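Local structure of BamaA.19900.a (Balamuthia mandrillaris, 6VZZ) at residues Y37-D42 with T48-A53; K168-P173 with L344-N349. The protein binds glucose and, as a glucokinase, probably transfers a phosphoryl group to it from a nucleotide. All coordinates share one frame; numbering follows the deposited sequence.

Interaction 1. Residues Y37-D42 with T48-A53; sequences YYVGVD and TRLALA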
loop_
_atom_site.group_PDB
_atom_site.type_symbol
_atom_site.label_atom_id
_atom_site.label_comp_id
_atom_site.label_asym_id
_atom_site.label_seq_id
_atom_site.Cartn_x
_atom_site.Cartn_y
_atom_site.Cartn_z
ATOM N N TYR A 37 -9.725 32.897 13.114
ATOM C CA TYR A 37 -10.410 31.610 13.160
ATOM C C TYR A 37 -10.261 30.886 11.830
ATOM O O TYR A 37 -9.900 31.477 10.807
ATOM C CB TYR A 37 -11.894 31.758 13.498
ATOM C CG TYR A 37 -12.749 32.362 12.420
ATOM C CD1 TYR A 37 -12.857 33.741 12.287
ATOM C CD2 TYR A 37 -13.482 31.558 11.549
ATOM C CE1 TYR A 37 -13.658 34.306 11.309
ATOM C CE2 TYR A 37 -14.288 32.115 10.557
ATOM C CZ TYR A 37 -14.369 33.493 10.447
ATOM O OH TYR A 37 -15.159 34.074 9.481
ATOM N N TYR A 38 -10.550 29.586 11.855
ATOM C CA TYR A 38 -10.268 28.722 10.719
ATOM C C TYR A 38 -11.477 27.854 10.387
ATOM O O TYR A 38 -12.282 27.514 11.261
ATOM C CB TYR A 38 -9.031 27.869 11.003
ATOM C CG TYR A 38 -7.813 28.714 11.287
ATOM C CD1 TYR A 38 -7.588 29.239 12.555
ATOM C CD2 TYR A 38 -6.901 29.014 10.280
ATOM C CE1 TYR A 38 -6.487 30.034 12.819
ATOM C CE2 TYR A 38 -5.791 29.808 10.535
ATOM C CZ TYR A 38 -5.591 30.315 11.808
ATOM O OH TYR A 38 -4.491 31.097 12.074
ATOM N N VAL A 39 -11.596 27.504 9.103
ATOM C CA VAL A 39 -12.716 26.732 8.575
ATOM C C VAL A 39 -12.261 25.309 8.298
ATOM O O VAL A 39 -11.202 25.094 7.700
ATOM C CB VAL A 39 -13.284 27.365 7.288
ATOM C CG1 VAL A 39 -14.384 26.475 6.694
ATOM C CG2 VAL A 39 -13.808 28.756 7.566
ATOM N N GLY A 40 -13.061 24.341 8.717
ATOM C CA GLY A 40 -12.820 22.947 8.377
ATOM C C GLY A 40 -14.068 22.327 7.790
ATOM O O GLY A 40 -15.181 22.592 8.248
ATOM N N VAL A 41 -13.877 21.497 6.763
ATOM C CA VAL A 41 -14.990 20.886 6.045
ATOM C C VAL A 41 -14.723 19.399 5.869
ATOM O O VAL A 41 -13.617 19.000 5.483
ATOM C CB VAL A 41 -15.232 21.540 4.672
ATOM C CG1 VAL A 41 -16.510 20.986 4.040
ATOM C CG2 VAL A 41 -15.321 23.033 4.820
ATOM N N ASP A 42 -15.745 18.586 6.143
ATOM C CA ASP A 42 -15.737 17.142 5.922
ATOM C C ASP A 42 -16.745 16.862 4.812
ATOM O O ASP A 42 -17.956 16.835 5.055
ATOM C CB ASP A 42 -16.089 16.401 7.210
ATOM C CG ASP A 42 -16.266 14.897 7.005
ATOM O OD1 ASP A 42 -15.851 14.363 5.952
ATOM O OD2 ASP A 42 -16.820 14.237 7.914
ATOM N N THR A 48 -22.067 16.471 4.132
ATOM C CA THR A 48 -20.991 17.428 4.312
ATOM C C THR A 48 -21.211 18.182 5.615
ATOM O O THR A 48 -22.336 18.576 5.935
ATOM C CB THR A 48 -20.917 18.392 3.124
ATOM O OG1 THR A 48 -20.270 17.733 2.028
ATOM C CG2 THR A 48 -20.149 19.655 3.479
ATOM N N ARG A 49 -20.133 18.353 6.372
ATOM C CA ARG A 49 -20.154 19.087 7.623
ATOM C C ARG A 49 -19.133 20.209 7.554
ATOM O O ARG A 49 -18.089 20.077 6.906
ATOM C CB ARG A 49 -19.852 18.169 8.800
ATOM C CG ARG A 49 -20.898 17.095 9.000
ATOM C CD ARG A 49 -20.456 16.066 10.026
ATOM N NE ARG A 49 -21.593 15.319 10.566
ATOM C CZ ARG A 49 -22.137 14.249 9.984
ATOM N NH1 ARG A 49 -21.649 13.793 8.836
ATOM N NH2 ARG A 49 -23.171 13.640 10.549
ATOM N N LEU A 50 -19.444 21.322 8.212
ATOM C CA LEU A 50 -18.560 22.476 8.236
ATOM C C LEU A 50 -18.403 22.919 9.676
ATOM O O LEU A 50 -19.366 22.887 10.449
ATOM C CB LEU A 50 -19.102 23.626 7.368
ATOM C CG LEU A 50 -18.174 24.817 7.109
ATOM C CD1 LEU A 50 -18.394 25.380 5.728
ATOM C CD2 LEU A 50 -18.367 25.899 8.147
ATOM N N ALA A 51 -17.189 23.328 10.037
ATOM C CA ALA A 51 -16.906 23.722 11.405
ATOM C C ALA A 51 -15.911 24.870 11.417
ATOM O O ALA A 51 -15.156 25.079 10.464
ATOM C CB ALA A 51 -16.365 22.552 12.234
ATOM N N LEU A 52 -15.919 25.607 12.524
ATOM C CA LEU A 52 -14.988 26.692 12.771
ATOM C C LEU A 52 -14.238 26.433 14.068
ATOM O O LEU A 52 -14.761 25.804 14.995
ATOM C CB LEU A 52 -15.703 28.036 12.867
ATOM C CG LEU A 52 -16.753 28.357 11.814
ATOM C CD1 LEU A 52 -17.428 29.672 12.172
ATOM C CD2 LEU A 52 -16.147 28.411 10.413
ATOM N N ALA A 53 -13.005 26.924 14.125
ATOM C CA ALA A 53 -12.236 26.906 15.360
ATOM C C ALA A 53 -11.336 28.134 15.386
ATOM O O ALA A 53 -10.760 28.512 14.362
ATOM C CB ALA A 53 -11.406 25.625 15.500
HETATM O O HOH W 1 -19.663 14.288 6.505
#
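In the beta hairpin of strands 37-43 and 47-54, Y38, G40 and D42 pair with A53, A51 and R49; in actin-like sugar kinases the turn of this hairpin commonly approaches the ATP phosphates. The segments run antiparallel at 164°, and each of these three hydrogen-bonded pairs makes two backbone bonds. In the middle pair G40 N reaches A51 O at 2.8 Å, nearly straight at 173°. V39-L52 and V41-L50 are the non-hydrogen-bonded pairs between them, and their side chains fill one face. V39 sets CG2 beside L52 CD2 at 3.7 Å, the two side chains running alongside each other, while V39 CG1 reaches diagonally to L50 CG at 4.2 Å. With CG1 opposite its own nitrogen (chi1 -173°), V41 directs this methyl to T48 CG2 at 3.9 Å and leaves CG2 against L50 CD1 at 4.0 Å. Y37 brings the edge of its ring alongside L52, with CE2 4.1 Å from L52 CD2, while its hydroxyl is hydrogen-bonded to V92 O. On the other face the Y38 ring turns an edge to A53 O. At the turn end, water 1 accepts a bond from R49 NH1 in the guanidinium plane and donates a weak one to D42 OD2, whereas D42 OD1 is held by N381. Helix 72-90 covers the valine and leucine face, where F79 touches V41. Helix 380-389 lies on the face of Y38 and A51, strand 62-68 flanks 47-54, and strand 96-101 runs parallel to 37-43.

Interaction 2. Residues K168-P173 with L344-N349; sequences KPLWGP and LFLEQN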
loop_
_atom_site.group_PDB
_atom_site.type_symbol
_atom_site.label_atom_id
_atom_site.label_comp_id
_atom_site.label_asym_id
_atom_site.label_seq_id
_atom_site.Cartn_x
_atom_site.Cartn_y
_atom_site.Cartn_z
ATOM N N LYS A 168 -10.609 2.280 21.581
ATOM C CA LYS A 168 -10.467 1.158 22.503
ATOM C C LYS A 168 -9.781 0.009 21.777
ATOM O O LYS A 168 -10.036 -0.213 20.584
ATOM C CB LYS A 168 -11.816 0.677 23.057
ATOM C CG LYS A 168 -12.346 1.464 24.248
ATOM C CD LYS A 168 -11.574 1.117 25.516
ATOM C CE LYS A 168 -11.910 2.066 26.659
ATOM N NZ LYS A 168 -11.666 3.492 26.259
ATOM N N PRO A 169 -8.898 -0.721 22.454
ATOM C CA PRO A 169 -8.285 -1.897 21.823
ATOM C C PRO A 169 -9.289 -3.027 21.688
ATOM O O PRO A 169 -10.094 -3.283 22.590
ATOM C CB PRO A 169 -7.160 -2.280 22.787
ATOM C CG PRO A 169 -7.051 -1.142 23.766
ATOM C CD PRO A 169 -8.377 -0.481 23.809
ATOM N N LEU A 170 -9.252 -3.694 20.539
ATOM C CA LEU A 170 -9.986 -4.938 20.361
ATOM C C LEU A 170 -9.090 -6.162 20.481
ATOM O O LEU A 170 -9.557 -7.209 20.946
ATOM C CB LEU A 170 -10.695 -4.954 19.002
ATOM C CG LEU A 170 -11.879 -4.002 18.807
ATOM C CD1 LEU A 170 -12.554 -4.251 17.469
ATOM C CD2 LEU A 170 -12.882 -4.115 19.939
ATOM N N TRP A 171 -7.822 -6.056 20.074
ATOM C CA TRP A 171 -6.861 -7.132 20.283
ATOM C C TRP A 171 -5.455 -6.615 19.983
ATOM O O TRP A 171 -5.272 -5.511 19.463
ATOM C CB TRP A 171 -7.210 -8.368 19.450
ATOM C CG TRP A 171 -7.023 -8.277 17.957
ATOM C CD1 TRP A 171 -5.859 -8.022 17.283
ATOM C CD2 TRP A 171 -8.017 -8.528 16.950
ATOM N NE1 TRP A 171 -6.075 -8.064 15.926
ATOM C CE2 TRP A 171 -7.388 -8.381 15.696
ATOM C CE3 TRP A 171 -9.378 -8.840 16.987
ATOM C CZ2 TRP A 171 -8.074 -8.542 14.496
ATOM C CZ3 TRP A 171 -10.061 -8.997 15.787
ATOM C CH2 TRP A 171 -9.407 -8.849 14.561
ATOM N N GLY A 172 -4.460 -7.420 20.347
ATOM C CA GLY A 172 -3.079 -7.086 20.109
ATOM C C GLY A 172 -2.263 -6.997 21.382
ATOM O O GLY A 172 -2.798 -7.011 22.494
ATOM N N PRO A 173 -0.940 -6.878 21.237
ATOM C CA PRO A 173 -0.055 -6.894 22.415
ATOM C C PRO A 173 -0.160 -5.653 23.285
ATOM O O PRO A 173 0.380 -5.650 24.396
ATOM C CB PRO A 173 1.344 -7.001 21.801
ATOM C CG PRO A 173 1.142 -7.280 20.357
ATOM C CD PRO A 173 -0.179 -6.712 19.992
ATOM N N LEU A 344 -20.570 -3.244 18.621
ATOM C CA LEU A 344 -21.268 -4.330 19.298
ATOM C C LEU A 344 -21.358 -5.548 18.395
ATOM O O LEU A 344 -21.041 -6.667 18.815
ATOM C CB LEU A 344 -22.657 -3.883 19.740
ATOM C CG LEU A 344 -23.576 -5.008 20.225
ATOM C CD1 LEU A 344 -23.103 -5.611 21.546
ATOM C CD2 LEU A 344 -25.022 -4.531 20.329
ATOM N N PHE A 345 -21.770 -5.347 17.138
ATOM C CA PHE A 345 -21.789 -6.463 16.197
ATOM C C PHE A 345 -20.417 -7.106 16.101
ATOM O O PHE A 345 -20.297 -8.337 16.059
ATOM C CB PHE A 345 -22.244 -6.012 14.810
ATOM C CG PHE A 345 -22.202 -7.112 13.792
ATOM C CD1 PHE A 345 -23.291 -7.954 13.619
ATOM C CD2 PHE A 345 -21.060 -7.337 13.035
ATOM C CE1 PHE A 345 -23.251 -8.993 12.699
ATOM C CE2 PHE A 345 -21.012 -8.381 12.115
ATOM C CZ PHE A 345 -22.108 -9.207 11.949
ATOM N N LEU A 346 -19.374 -6.281 16.079
ATOM C CA LEU A 346 -18.010 -6.775 15.951
ATOM C C LEU A 346 -17.637 -7.693 17.117
ATOM O O LEU A 346 -17.041 -8.759 16.916
ATOM C CB LEU A 346 -17.083 -5.570 15.859
ATOM C CG LEU A 346 -15.775 -5.573 15.092
ATOM C CD1 LEU A 346 -15.297 -4.133 14.942
ATOM C CD2 LEU A 346 -14.748 -6.399 15.852
ATOM N N GLU A 347 -18.010 -7.314 18.341
ATOM C CA GLU A 347 -17.704 -8.151 19.497
ATOM C C GLU A 347 -18.586 -9.393 19.566
ATOM O O GLU A 347 -18.141 -10.434 20.070
ATOM C CB GLU A 347 -17.836 -7.343 20.788
ATOM C CG GLU A 347 -16.684 -6.375 21.019
ATOM C CD GLU A 347 -15.377 -7.081 21.356
ATOM O OE1 GLU A 347 -15.385 -8.314 21.551
ATOM O OE2 GLU A 347 -14.335 -6.398 21.431
ATOM N N GLN A 348 -19.829 -9.315 19.084
ATOM C CA GLN A 348 -20.660 -10.517 19.074
ATOM C C GLN A 348 -20.108 -11.570 18.126
ATOM O O GLN A 348 -20.356 -12.763 18.319
ATOM C CB GLN A 348 -22.096 -10.194 18.679
ATOM C CG GLN A 348 -22.817 -9.247 19.593
ATOM C CD GLN A 348 -24.135 -8.785 18.997
ATOM O OE1 GLN A 348 -24.271 -8.643 17.774
ATOM N NE2 GLN A 348 -25.120 -8.561 19.856
ATOM N N ASN A 349 -19.360 -11.157 17.108
ATOM C CA ASN A 349 -18.880 -12.056 16.066
ATOM C C ASN A 349 -17.359 -12.051 15.986
ATOM O O ASN A 349 -16.773 -12.152 14.906
ATOM C CB ASN A 349 -19.506 -11.686 14.728
ATOM C CG ASN A 349 -21.015 -11.822 14.751
ATOM O OD1 ASN A 349 -21.547 -12.922 14.604
ATOM N ND2 ASN A 349 -21.710 -10.714 14.969
HETATM O O HOH W 2 -11.922 -7.455 22.054
#
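L170 reaches from strand 167-171 to helix 343-348 and sets its two methyls on different partners. CD1 lies against the forked end of L346, 3.5 Å from L346 CD2 and 3.7 Å from L346 CD1, the side chains meeting at a slant. CD2 packs instead against the carboxylate of E347, whose nearer oxygen is OE2. The polar part of the contact runs through water 2, which donates to L170 O at 2.6 Å and to E347 OE2 at 2.7 Å, so a single water joins the strand backbone to the helix side chain. E347 reaches it because its chain is bent at chi2 (-70°), which turns the carboxylate toward the strand although the CB bond leaves the helix at its flank. Outside this first shell, L346 also rests on L353 of helix 350-357, and L170 on L371 and T373 of the adjoining strand. The end of helix 343-348 is tied down by N349: its ND2 donates to F345 O at 3.0 Å, 157° at the hydrogen, while lying over one face of the F345 ring. N349 OD1 takes a bond from H306 NE2, and M309 and M310 of helix 303-327 touch F345 and N349 respectively. The W171 ring packs on L350 and forms a cation-pi contact with R354. L170 and W171 both face L371 and so form a classic beta bulge, here on one of the two outermost strands, within this chain, of the mixed sheet in the larger lobe of an actin-like kinase fold, docked beside its helices.

From the N terminus, interaction 1 comes first and closes a tight hairpin whose turn, between strands 37-43 and 47-54, is three residues long. The chain then completes the sheet that includes strands 62-68, 96-101 and 141-145 before entering strand 167-171. Interaction 2 opens there and closes only 170 residues later, at helix 343-348, after strands 186-191, 195-201, 213-216 and 331-335 of the second sheet and several helices; strand 370-374, which pairs with 167-171, follows later. The two are in series, neither nested nor crossed. The centres of interactions 1 and 2 are 32 Å apart. Interaction 1 is local to one sheet, whereas 168-173 with 344-349 ties edge strand 167-171 to helix 343-348.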